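Side-chain contacts in cytosol aminopeptidase (Coxiella burnetii, PDB 3IJ3), which probably acts as a manganese-dependent aminopeptidase of the M17 family, removing amino-acid residues from the N-termini of peptides: residues V303-G308 / D332-V337; C253-S256 / I261-P264; T179-M184 / G226-L231; F216-A221 / L339-A344. One frame throughout, in Å; residues are numbered along the deposited sequence. Where two conformers were deposited one is given.

Interaction 1 (V303-G308 / D332-V337); sequences VENAIG and DAEGRV. With LI (lithium ion), chain C; SO4 (sulfate ion), chain D; SO4 (sulfate ion), chain F.
With CG of Asn305 swung anti to the backbone N (chi1 -170°) and the chain of Glu334 bent at chi2 (-64°), the amide end of Asn305 lies alongside the bent chain of Glu334. Asn305 ND2 lies 3.6 Å from Glu334 CG, and the planes of amide and carboxylate are 27° apart. The amide nitrogen finds its firm partners just beyond, hydrogen-bonding to Asp255 OD1 and to Thr331 O, so it ties the end of strand 295-305 to a second metal ligand and to the loop that carries Glu334. Glu334 OE2 binds the lithium ion at 1.9 Å; Asp255 and Asp273 bind the same ion, and Lys250 is also part of the site. A water on this ion lies 2.6 Å from O1 of a sulfate, probably from the crystallisation liquor, and Gly335 N donates to that O1 at 3.0 Å. Arg336 supplies both its backbone N and NE to O2 of the same sulfate, while its NH1 and NH2 hold a second sulfate at the edge of the guanidinium; Ala333 CB sits over one face of the group. Carboxylate-bound metal beside a likely anion pocket at the start of helix 335-347 is consistent with the M17 aminopeptidase active site.

Interaction 2 (C253-S256 / I261-P264); sequences CFDS and IKTP. With LI (lithium ion), chain C.
Asp255 and Lys262 cross at about a right angle, and their closest approach is made by carbon: Lys262 CE lies 3.3 Å from Asp255 OD2. The lysine chain runs extended over the backbone of Asp255 and Ser256, with Lys262 CD 3.4 Å from Asp255 O, and turns only at chi4 (-66°). That last bend leaves Lys262 NZ 3.6 Å from Asp255 OD2. The salt bridge of this ammonium group is made with Asp332 OD1, whereas Asp255 OD2 binds the lithium ion at 2.3 Å. Asp255 belongs to the metal site of the M17 catalytic domain, and Lys262 lies beside it, where the chain leaves strand 254-255 and loops back toward helix 264-267. The backbone closes that loop through Lys262 N and Ser256 O, 3.0 Å apart and nearly straight at 177°, which sets the root of the lysine. Beyond this shell, Asp255 OD1 accepts from Gly257 N in addition to its asparagine partner, fixing the rotation of the carboxylate. Ser256 OG is bonded to Asn305 O on the neighbouring strand, and Ile261, whose CG1 rests 3.6 Å from Ser256 O, packs against Leu259 of a second subunit.

Interaction 3 (T179-M184 / G226-L231); sequences TPAEDM and GSRPPL
A short 3-10 turn between helices 157-178 and 186-200 presents its carbonyl oxygens to an arginine from the loop that leads into strand 231-237. Arg228 reaches across with CG anti to its own carbonyl carbon (chi1 -60°), and a bend at chi3 brings the guanidinium end-on to the turn. There NH1 and NH2 close like a fork on a single atom, Ala181 O, at 2.9 Å from NH1 and 3.0 Å from NH2. The oxygen lies almost exactly in the guanidinium plane, yet the two nitrogens approach the carbonyl differently: NH1 is tilted 23° from the carbonyl plane, whereas NH2 stands well above it at 61°. Neither bond is straight, as expected when two donors converge on one acceptor. Ala181 O also accepts Met184 N at 3.0 Å within the turn, so three N-H groups grip it and the turn is fastened from inside and outside. Glu182 O lies 3.1 Å from Arg228 NH1, beyond that nitrogen and near the guanidinium plane. The acidic end of Glu182 is engaged by Arg313 and Arg224 of a second subunit, while Glu304 gives Arg228 a long, weak ion pair within the chain. An arginine clamping a backbone carbonyl here joins two loops of the M17 catalytic domain at a subunit interface of the hexamer.

Interaction 4 (F216-A221 / L339-A344); sequences FPAIYA and LADALA
Asp341 points from helix 335-347 at the first turn of helix 217-223, and the groups it meets are arranged around its carboxylate. The short helical segments run nearly antiparallel, at 158°, with their axes 8.3 Å apart. Ala218 CB sits close to the carboxylate, 3.3 Å from Asp341 OD2, and the small methyl lets the acid come near the backbone. Phe216 approaches obliquely, its ring plane 72° from that of the carboxylate: Phe216 CD1 lies 3.9 Å from Asp341 CB, and Asp341 O is at the ring edge. This position follows from chi1 of -62°, which puts the ring beside its own backbone N and carries it along the helix of the acid. Ile219 closes in obliquely with CG1, 3.8 Å from Asp341 CB, so the methylene of the acid touches both the ring edge and the aliphatic branch. Pro217 crosses at about a right angle through CD.

The polar end is directed at the amides of the helix start. Ala218 N donates to Asp341 OD2 at 2.9 Å, on the syn side but out of the carboxylate plane; Ile219 N adds a weak bond to Asp341 OD2 at 3.4 Å. Asp341 OD1 turns to Arg321 N, and Arg321 also makes a cation-pi contact with Phe216. The buried acid thus has backbone donors for both oxygens, and because OD2 faces N-H groups at the N-terminal end of a helix, the helix dipole would be expected to favour its charged form.

All four contacts lie in the catalytic domain. Interactions 1 and 2 are the closest, with centres 9 Å apart; they share the lithium ion and its water, and their strands 295-305 and 254-255 are neighbours in one sheet. Interaction 3 lies about 12 Å from interaction 1 and 13 Å from interaction 2, centre to centre, and closes before either opens along the chain. Interaction 4 shares helix 335-347 with interaction 1; its loop encloses interactions 1 and 2, while its segments alternate with those of interaction 3. Interactions 1 and 2 thus contribute to the metal centre, while 3 and 4 join neighbouring parts of the same domain, and interactions 1, 2 and 3 also reach a second subunit.

Interaction 1 (V303-G308 / D332-V337)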
loop_
_atom_site.group_PDB
_atom_site.type_symbol
_atom_site.label_atom_id
_atom_site.label_comp_id
_atom_site.label_asym_id
_atom_site.label_seq_id
_atom_site.Cartn_x
_atom_site.Cartn_y
_atom_site.Cartn_z
ATOM N N VAL A 303 -7.204 -22.022 -20.845
ATOM C CA VAL A 303 -8.153 -20.979 -20.488
ATOM C C VAL A 303 -7.484 -19.621 -20.311
ATOM O O VAL A 303 -6.245 -19.516 -20.320
ATOM C CB VAL A 303 -8.742 -21.297 -19.077
ATOM C CG1 VAL A 303 -9.280 -22.739 -18.939
ATOM C CG2 VAL A 303 -7.694 -21.059 -17.945
ATOM N N GLU A 304 -8.302 -18.568 -20.234
ATOM C CA GLU A 304 -7.819 -17.251 -19.824
ATOM C C GLU A 304 -8.516 -16.991 -18.497
ATOM O O GLU A 304 -9.700 -17.309 -18.357
ATOM C CB GLU A 304 -8.159 -16.105 -20.813
ATOM C CG GLU A 304 -7.603 -14.690 -20.341
ATOM C CD GLU A 304 -7.656 -13.567 -21.421
ATOM O OE1 GLU A 304 -7.964 -13.896 -22.591
ATOM O OE2 GLU A 304 -7.385 -12.353 -21.098
ATOM N N ASN A 305 -7.789 -16.460 -17.513
ATOM C CA ASN A 305 -8.384 -16.081 -16.230
ATOM C C ASN A 305 -8.642 -14.592 -16.354
ATOM O O ASN A 305 -7.771 -13.778 -16.086
ATOM C CB ASN A 305 -7.455 -16.410 -15.060
ATOM C CG ASN A 305 -8.128 -16.254 -13.699
ATOM O OD1 ASN A 305 -9.368 -16.315 -13.588
ATOM N ND2 ASN A 305 -7.309 -16.071 -12.646
ATOM N N ALA A 306 -9.854 -14.248 -16.753
ATOM C CA ALA A 306 -10.194 -12.876 -17.061
ATOM C C ALA A 306 -11.090 -12.185 -16.063
ATOM O O ALA A 306 -11.727 -12.813 -15.240
ATOM C CB ALA A 306 -10.909 -12.840 -18.432
ATOM N N ILE A 307 -11.138 -10.865 -16.212
ATOM C CA ILE A 307 -12.006 -10.006 -15.421
ATOM C C ILE A 307 -13.088 -9.517 -16.334
ATOM O O ILE A 307 -12.829 -8.963 -17.415
ATOM C CB ILE A 307 -11.275 -8.813 -14.828
ATOM C CG1 ILE A 307 -10.315 -9.298 -13.755
ATOM C CG2 ILE A 307 -12.283 -7.830 -14.215
ATOM C CD1 ILE A 307 -9.397 -8.234 -13.235
ATOM N N GLY A 308 -14.326 -9.762 -15.937
ATOM C CA GLY A 308 -15.433 -9.303 -16.735
ATOM C C GLY A 308 -16.754 -9.699 -16.093
ATOM O O GLY A 308 -16.761 -10.269 -15.016
ATOM N N ASP A 332 -7.171 -15.912 -8.053
ATOM C CA ASP A 332 -5.842 -15.912 -8.672
ATOM C C ASP A 332 -5.089 -17.242 -8.358
ATOM O O ASP A 332 -3.948 -17.401 -8.758
ATOM C CB ASP A 332 -5.074 -14.687 -8.212
ATOM C CG ASP A 332 -3.771 -14.447 -8.995
ATOM O OD1 ASP A 332 -3.622 -14.931 -10.118
ATOM O OD2 ASP A 332 -2.903 -13.736 -8.466
ATOM N N ALA A 333 -5.711 -18.175 -7.635
ATOM C CA ALA A 333 -5.128 -19.529 -7.443
ATOM C C ALA A 333 -5.950 -20.434 -8.369
ATOM O O ALA A 333 -6.499 -21.457 -7.969
ATOM C CB ALA A 333 -5.214 -19.995 -5.959
ATOM N N GLU A 334 -6.039 -20.038 -9.633
ATOM C CA GLU A 334 -6.891 -20.720 -10.637
ATOM C C GLU A 334 -6.226 -21.920 -11.306
ATOM O O GLU A 334 -6.902 -22.835 -11.808
ATOM C CB GLU A 334 -7.297 -19.721 -11.754
ATOM C CG GLU A 334 -6.295 -19.474 -12.916
ATOM C CD GLU A 334 -4.983 -18.847 -12.495
ATOM O OE1 GLU A 334 -4.967 -18.167 -11.463
ATOM O OE2 GLU A 334 -3.958 -19.050 -13.199
ATOM N N GLY A 335 -4.902 -21.900 -11.367
ATOM C CA GLY A 335 -4.161 -22.968 -12.058
ATOM C C GLY A 335 -4.426 -24.332 -11.457
ATOM O O GLY A 335 -4.657 -25.314 -12.166
ATOM N N ARG A 336 -4.381 -24.398 -10.148
ATOM C CA ARG A 336 -4.627 -25.675 -9.454
ATOM C C ARG A 336 -6.064 -26.146 -9.656
ATOM O O ARG A 336 -6.329 -27.350 -9.665
ATOM C CB ARG A 336 -4.289 -25.529 -7.975
ATOM C CG ARG A 336 -5.249 -24.681 -7.181
ATOM C CD ARG A 336 -4.660 -24.145 -5.868
ATOM N NE ARG A 336 -3.563 -23.217 -6.091
ATOM C CZ ARG A 336 -2.940 -22.550 -5.108
ATOM N NH1 ARG A 336 -3.286 -22.711 -3.829
ATOM N NH2 ARG A 336 -1.942 -21.741 -5.397
ATOM N N VAL A 337 -6.995 -25.182 -9.787
ATOM C CA VAL A 337 -8.433 -25.509 -10.005
ATOM C C VAL A 337 -8.630 -26.194 -11.377
ATOM O O VAL A 337 -9.279 -27.254 -11.459
ATOM C CB VAL A 337 -9.334 -24.275 -9.838
ATOM C CG1 VAL A 337 -10.814 -24.591 -10.174
ATOM C CG2 VAL A 337 -9.211 -23.695 -8.406
HETATM LI LI LI C . -2.182 -18.365 -12.862
HETATM S S SO4 D . -2.041 -21.528 -9.274
HETATM O O1 SO4 D . -2.711 -20.457 -10.002
HETATM O O2 SO4 D . -3.109 -22.360 -8.700
HETATM O O3 SO4 D . -1.205 -22.225 -10.233
HETATM O O4 SO4 D . -1.215 -20.973 -8.182
HETATM S S SO4 F . -1.571 -20.365 -1.638
HETATM O O1 SO4 F . -1.484 -18.910 -1.773
HETATM O O2 SO4 F . -2.964 -20.800 -1.582
HETATM O O3 SO4 F . -0.882 -21.072 -2.698
HETATM O O4 SO4 F . -0.914 -20.718 -0.374
HETATM O O HOH W 1 -1.831 -18.186 -10.985
#

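Interaction 2 (C253-S256 / I261-P264)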
loop_
_atom_site.group_PDB
_atom_site.type_symbol
_atom_site.label_atom_id
_atom_site.label_comp_id
_atom_site.label_asym_id
_atom_site.label_seq_id
_atom_site.Cartn_x
_atom_site.Cartn_y
_atom_site.Cartn_z
ATOM N N CYS A 253 -3.522 -19.107 -20.540
ATOM C CA CYS A 253 -2.958 -18.261 -21.604
ATOM C C CYS A 253 -2.689 -16.827 -21.186
ATOM O O CYS A 253 -1.739 -16.191 -21.680
ATOM C CB CYS A 253 -3.805 -18.377 -22.859
ATOM S SG CYS A 253 -3.706 -20.101 -23.533
ATOM N N PHE A 254 -3.530 -16.321 -20.293
ATOM C CA PHE A 254 -3.291 -15.038 -19.644
ATOM C C PHE A 254 -3.969 -15.079 -18.288
ATOM O O PHE A 254 -5.078 -15.602 -18.150
ATOM C CB PHE A 254 -3.764 -13.811 -20.426
ATOM C CG PHE A 254 -3.278 -12.545 -19.824
ATOM C CD1 PHE A 254 -1.938 -12.180 -19.964
ATOM C CD2 PHE A 254 -4.114 -11.738 -19.055
ATOM C CE1 PHE A 254 -1.440 -11.035 -19.359
ATOM C CE2 PHE A 254 -3.615 -10.582 -18.461
ATOM C CZ PHE A 254 -2.284 -10.243 -18.595
ATOM N N ASP A 255 -3.256 -14.595 -17.274
ATOM C CA ASP A 255 -3.795 -14.542 -15.934
ATOM C C ASP A 255 -3.853 -13.097 -15.411
ATOM O O ASP A 255 -2.834 -12.495 -15.085
ATOM C CB ASP A 255 -2.967 -15.430 -15.011
ATOM C CG ASP A 255 -3.597 -15.617 -13.629
ATOM O OD1 ASP A 255 -4.744 -15.175 -13.414
ATOM O OD2 ASP A 255 -2.887 -16.207 -12.777
ATOM N N SER A 256 -5.055 -12.523 -15.368
ATOM C CA SER A 256 -5.246 -11.203 -14.803
ATOM C C SER A 256 -5.371 -11.283 -13.288
ATOM O O SER A 256 -5.340 -10.256 -12.599
ATOM C CB SER A 256 -6.541 -10.597 -15.317
ATOM O OG SER A 256 -7.664 -11.368 -14.857
ATOM N N ILE A 261 -7.705 -9.247 -8.545
ATOM C CA ILE A 261 -6.824 -8.764 -9.597
ATOM C C ILE A 261 -5.395 -8.582 -9.162
ATOM O O ILE A 261 -5.120 -8.140 -8.053
ATOM C CB ILE A 261 -7.401 -7.459 -10.220
ATOM C CG1 ILE A 261 -6.748 -7.138 -11.563
ATOM C CG2 ILE A 261 -7.313 -6.265 -9.227
ATOM C CD1 ILE A 261 -7.402 -5.889 -12.257
ATOM N N LYS A 262 -4.475 -8.954 -10.050
ATOM C CA LYS A 262 -3.065 -8.782 -9.782
ATOM C C LYS A 262 -2.647 -7.294 -9.826
ATOM O O LYS A 262 -3.317 -6.429 -10.407
ATOM C CB LYS A 262 -2.243 -9.539 -10.853
ATOM C CG LYS A 262 -2.359 -11.040 -10.824
ATOM C CD LYS A 262 -1.629 -11.679 -11.991
ATOM C CE LYS A 262 -1.746 -13.187 -11.993
ATOM N NZ LYS A 262 -1.066 -13.823 -10.821
ATOM N N THR A 263 -1.512 -7.007 -9.207
ATOM C CA THR A 263 -0.883 -5.695 -9.324
ATOM C C THR A 263 -0.268 -5.608 -10.747
ATOM O O THR A 263 -0.041 -6.636 -11.382
ATOM C CB THR A 263 0.249 -5.577 -8.357
ATOM O OG1 THR A 263 1.241 -6.560 -8.696
ATOM C CG2 THR A 263 -0.259 -5.780 -6.901
ATOM N N PRO A 264 0.023 -4.388 -11.248
ATOM C CA PRO A 264 0.624 -4.324 -12.613
ATOM C C PRO A 264 1.932 -5.090 -12.728
ATOM O O PRO A 264 2.173 -5.780 -13.735
ATOM C CB PRO A 264 0.817 -2.832 -12.854
ATOM C CG PRO A 264 -0.277 -2.191 -12.031
ATOM C CD PRO A 264 -0.422 -3.064 -10.780
HETATM LI LI LI C . -2.182 -18.365 -12.862
HETATM O O HOH W 1 -1.831 -18.186 -10.985
#

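Interaction 3 (T179-M184 / G226-L231)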
loop_
_atom_site.group_PDB
_atom_site.type_symbol
_atom_site.label_atom_id
_atom_site.label_comp_id
_atom_site.label_asym_id
_atom_site.label_seq_id
_atom_site.Cartn_x
_atom_site.Cartn_y
_atom_site.Cartn_z
ATOM N N THR A 179 5.088 -15.814 -27.108
ATOM C CA THR A 179 3.999 -15.243 -27.921
ATOM C C THR A 179 3.030 -14.502 -27.020
ATOM O O THR A 179 2.524 -15.050 -26.042
ATOM C CB THR A 179 3.257 -16.330 -28.710
ATOM O OG1 THR A 179 4.192 -17.029 -29.541
ATOM C CG2 THR A 179 2.140 -15.697 -29.611
ATOM N N PRO A 180 2.776 -13.241 -27.327
ATOM C CA PRO A 180 1.797 -12.485 -26.546
ATOM C C PRO A 180 0.479 -13.226 -26.409
ATOM O O PRO A 180 0.030 -13.903 -27.364
ATOM C CB PRO A 180 1.584 -11.238 -27.399
ATOM C CG PRO A 180 2.838 -11.049 -28.087
ATOM C CD PRO A 180 3.366 -12.427 -28.398
ATOM N N ALA A 181 -0.206 -13.043 -25.275
ATOM C CA ALA A 181 -1.463 -13.741 -25.044
ATOM C C ALA A 181 -2.497 -13.518 -26.132
ATOM O O ALA A 181 -3.244 -14.436 -26.467
ATOM C CB ALA A 181 -2.041 -13.403 -23.660
ATOM N N GLU A 182 -2.555 -12.301 -26.695
ATOM C CA GLU A 182 -3.510 -12.013 -27.752
ATOM C C GLU A 182 -3.400 -13.000 -28.932
ATOM O O GLU A 182 -4.406 -13.316 -29.577
ATOM C CB GLU A 182 -3.301 -10.592 -28.281
ATOM C CG GLU A 182 -4.182 -10.214 -29.485
ATOM C CD GLU A 182 -5.683 -10.181 -29.200
ATOM O OE1 GLU A 182 -6.132 -10.220 -28.029
ATOM O OE2 GLU A 182 -6.453 -10.080 -30.190
ATOM N N ASP A 183 -2.191 -13.448 -29.192
ATOM C CA ASP A 183 -1.904 -14.372 -30.310
ATOM C C ASP A 183 -1.627 -15.808 -29.840
ATOM O O ASP A 183 -1.192 -16.669 -30.617
ATOM C CB ASP A 183 -0.717 -13.795 -31.088
ATOM C CG ASP A 183 -1.000 -12.399 -31.648
ATOM O OD1 ASP A 183 -2.144 -12.121 -32.042
ATOM O OD2 ASP A 183 -0.050 -11.602 -31.742
ATOM N N MET A 184 -1.913 -16.079 -28.575
ATOM C CA MET A 184 -1.697 -17.389 -27.978
ATOM C C MET A 184 -2.765 -17.627 -26.911
ATOM O O MET A 184 -2.460 -17.735 -25.704
ATOM C CB MET A 184 -0.285 -17.537 -27.406
ATOM C CG MET A 184 0.058 -18.920 -26.876
ATOM S SD MET A 184 -0.216 -20.285 -28.050
ATOM C CE MET A 184 0.801 -19.764 -29.462
ATOM N N GLY A 226 -13.475 -15.143 -20.035
ATOM C CA GLY A 226 -12.650 -14.651 -21.155
ATOM C C GLY A 226 -13.406 -14.550 -22.475
ATOM O O GLY A 226 -14.397 -15.251 -22.691
ATOM N N SER A 227 -12.971 -13.649 -23.349
ATOM C CA SER A 227 -13.619 -13.510 -24.651
ATOM C C SER A 227 -13.265 -14.715 -25.523
ATOM O O SER A 227 -13.912 -14.945 -26.555
ATOM C CB SER A 227 -13.215 -12.209 -25.363
ATOM O OG SER A 227 -11.821 -12.138 -25.489
ATOM N N ARG A 228 -12.227 -15.446 -25.135
ATOM C CA ARG A 228 -11.803 -16.649 -25.848
ATOM C C ARG A 228 -12.139 -17.823 -24.938
ATOM O O ARG A 228 -11.546 -17.963 -23.867
ATOM C CB ARG A 228 -10.334 -16.565 -26.185
ATOM C CG ARG A 228 -10.103 -15.350 -27.070
ATOM C CD ARG A 228 -8.695 -15.145 -27.367
ATOM N NE ARG A 228 -7.891 -15.016 -26.152
ATOM C CZ ARG A 228 -6.573 -14.855 -26.172
ATOM N NH1 ARG A 228 -5.959 -14.804 -27.329
ATOM N NH2 ARG A 228 -5.876 -14.768 -25.044
ATOM N N PRO A 229 -13.084 -18.651 -25.369
ATOM C CA PRO A 229 -13.593 -19.687 -24.471
ATOM C C PRO A 229 -12.611 -20.773 -24.067
ATOM O O PRO A 229 -11.667 -21.059 -24.816
ATOM C CB PRO A 229 -14.792 -20.275 -25.220
ATOM C CG PRO A 229 -14.784 -19.731 -26.562
ATOM C CD PRO A 229 -13.826 -18.592 -26.641
ATOM N N PRO A 230 -12.858 -21.387 -22.900
ATOM C CA PRO A 230 -11.972 -22.424 -22.383
ATOM C C PRO A 230 -12.138 -23.758 -23.088
ATOM O O PRO A 230 -13.197 -24.047 -23.664
ATOM C CB PRO A 230 -12.408 -22.533 -20.930
ATOM C CG PRO A 230 -13.867 -22.250 -20.961
ATOM C CD PRO A 230 -13.989 -21.140 -21.988
ATOM N N LEU A 231 -11.101 -24.578 -22.996
ATOM C CA LEU A 231 -11.130 -25.915 -23.592
ATOM C C LEU A 231 -10.134 -26.834 -22.912
ATOM O O LEU A 231 -9.313 -26.388 -22.108
ATOM C CB LEU A 231 -10.894 -25.813 -25.087
ATOM C CG LEU A 231 -9.632 -25.126 -25.577
ATOM C CD1 LEU A 231 -8.525 -26.164 -25.580
ATOM C CD2 LEU A 231 -9.730 -24.532 -26.967
#

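Interaction 4 (F216-A221 / L339-A344)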
loop_
_atom_site.group_PDB
_atom_site.type_symbol
_atom_site.label_atom_id
_atom_site.label_comp_id
_atom_site.label_asym_id
_atom_site.label_seq_id
_atom_site.Cartn_x
_atom_site.Cartn_y
_atom_site.Cartn_z
ATOM N N PHE A 216 -16.076 -31.108 -17.376
ATOM C CA PHE A 216 -14.920 -30.480 -16.713
ATOM C C PHE A 216 -15.349 -29.122 -16.162
ATOM O O PHE A 216 -14.819 -28.081 -16.565
ATOM C CB PHE A 216 -13.781 -30.337 -17.732
ATOM C CG PHE A 216 -13.302 -31.651 -18.251
ATOM C CD1 PHE A 216 -12.280 -32.324 -17.622
ATOM C CD2 PHE A 216 -13.925 -32.251 -19.337
ATOM C CE1 PHE A 216 -11.853 -33.562 -18.087
ATOM C CE2 PHE A 216 -13.530 -33.499 -19.775
ATOM C CZ PHE A 216 -12.503 -34.150 -19.157
ATOM N N PRO A 217 -16.290 -29.124 -15.202
ATOM C CA PRO A 217 -16.816 -27.859 -14.690
ATOM C C PRO A 217 -15.807 -26.885 -14.078
ATOM O O PRO A 217 -16.045 -25.666 -14.130
ATOM C CB PRO A 217 -17.860 -28.303 -13.646
ATOM C CG PRO A 217 -17.384 -29.666 -13.199
ATOM C CD PRO A 217 -16.835 -30.276 -14.467
ATOM N N ALA A 218 -14.706 -27.388 -13.534
ATOM C CA ALA A 218 -13.730 -26.513 -12.901
ATOM C C ALA A 218 -12.920 -25.764 -13.947
ATOM O O ALA A 218 -12.579 -24.585 -13.760
ATOM C CB ALA A 218 -12.825 -27.335 -11.913
ATOM N N ILE A 219 -12.623 -26.419 -15.071
ATOM C CA ILE A 219 -11.924 -25.733 -16.182
ATOM C C ILE A 219 -12.849 -24.634 -16.716
ATOM O O ILE A 219 -12.443 -23.476 -16.936
ATOM C CB ILE A 219 -11.547 -26.708 -17.317
ATOM C CG1 ILE A 219 -10.678 -27.853 -16.784
ATOM C CG2 ILE A 219 -10.813 -25.964 -18.459
ATOM C CD1 ILE A 219 -10.300 -28.914 -17.871
ATOM N N TYR A 220 -14.125 -24.972 -16.882
ATOM C CA TYR A 220 -15.091 -24.024 -17.382
ATOM C C TYR A 220 -15.269 -22.811 -16.455
ATOM O O TYR A 220 -15.283 -21.676 -16.923
ATOM C CB TYR A 220 -16.437 -24.690 -17.628
ATOM C CG TYR A 220 -17.479 -23.708 -18.061
ATOM C CD1 TYR A 220 -17.486 -23.230 -19.356
ATOM C CD2 TYR A 220 -18.440 -23.226 -17.168
ATOM C CE1 TYR A 220 -18.438 -22.279 -19.772
ATOM C CE2 TYR A 220 -19.381 -22.288 -17.574
ATOM C CZ TYR A 220 -19.373 -21.830 -18.874
ATOM O OH TYR A 220 -20.287 -20.886 -19.272
ATOM N N ALA A 221 -15.397 -23.048 -15.157
ATOM C CA ALA A 221 -15.627 -21.938 -14.201
ATOM C C ALA A 221 -14.504 -20.899 -14.258
ATOM O O ALA A 221 -14.762 -19.689 -14.307
ATOM C CB ALA A 221 -15.810 -22.482 -12.760
ATOM N N LEU A 339 -6.232 -27.608 -13.178
ATOM C CA LEU A 339 -5.430 -28.848 -13.144
ATOM C C LEU A 339 -6.171 -29.985 -12.438
ATOM O O LEU A 339 -6.012 -31.140 -12.806
ATOM C CB LEU A 339 -4.077 -28.618 -12.474
ATOM C CG LEU A 339 -3.072 -27.840 -13.312
ATOM C CD1 LEU A 339 -1.834 -27.490 -12.469
ATOM C CD2 LEU A 339 -2.686 -28.620 -14.571
ATOM N N ALA A 340 -6.960 -29.659 -11.416
ATOM C CA ALA A 340 -7.727 -30.676 -10.668
ATOM C C ALA A 340 -8.610 -31.520 -11.578
ATOM O O ALA A 340 -8.705 -32.739 -11.401
ATOM C CB ALA A 340 -8.581 -30.017 -9.556
ATOM N N ASP A 341 -9.264 -30.880 -12.545
ATOM C CA ASP A 341 -10.088 -31.611 -13.500
ATOM C C ASP A 341 -9.260 -32.465 -14.453
ATOM O O ASP A 341 -9.657 -33.580 -14.784
ATOM C CB ASP A 341 -10.976 -30.667 -14.300
ATOM C CG ASP A 341 -12.307 -30.385 -13.618
ATOM O OD1 ASP A 341 -12.562 -30.928 -12.521
ATOM O OD2 ASP A 341 -13.126 -29.667 -14.236
ATOM N N ALA A 342 -8.123 -31.945 -14.907
ATOM C CA ALA A 342 -7.264 -32.710 -15.818
ATOM C C ALA A 342 -6.717 -33.914 -15.069
ATOM O O ALA A 342 -6.648 -35.008 -15.612
ATOM C CB ALA A 342 -6.112 -31.826 -16.374
ATOM N N LEU A 343 -6.307 -33.710 -13.818
ATOM C CA LEU A 343 -5.796 -34.817 -12.996
ATOM C C LEU A 343 -6.850 -35.887 -12.705
ATOM O O LEU A 343 -6.545 -37.094 -12.753
ATOM C CB LEU A 343 -5.148 -34.309 -11.689
ATOM C CG LEU A 343 -3.844 -33.552 -11.793
ATOM C CD1 LEU A 343 -3.519 -32.884 -10.440
ATOM C CD2 LEU A 343 -2.673 -34.425 -12.286
ATOM N N ALA A 344 -8.078 -35.463 -12.406
ATOM C CA ALA A 344 -9.191 -36.374 -12.153
ATOM C C ALA A 344 -9.414 -37.250 -13.386
ATOM O O ALA A 344 -9.723 -38.448 -13.275
ATOM C CB ALA A 344 -10.480 -35.586 -11.794
#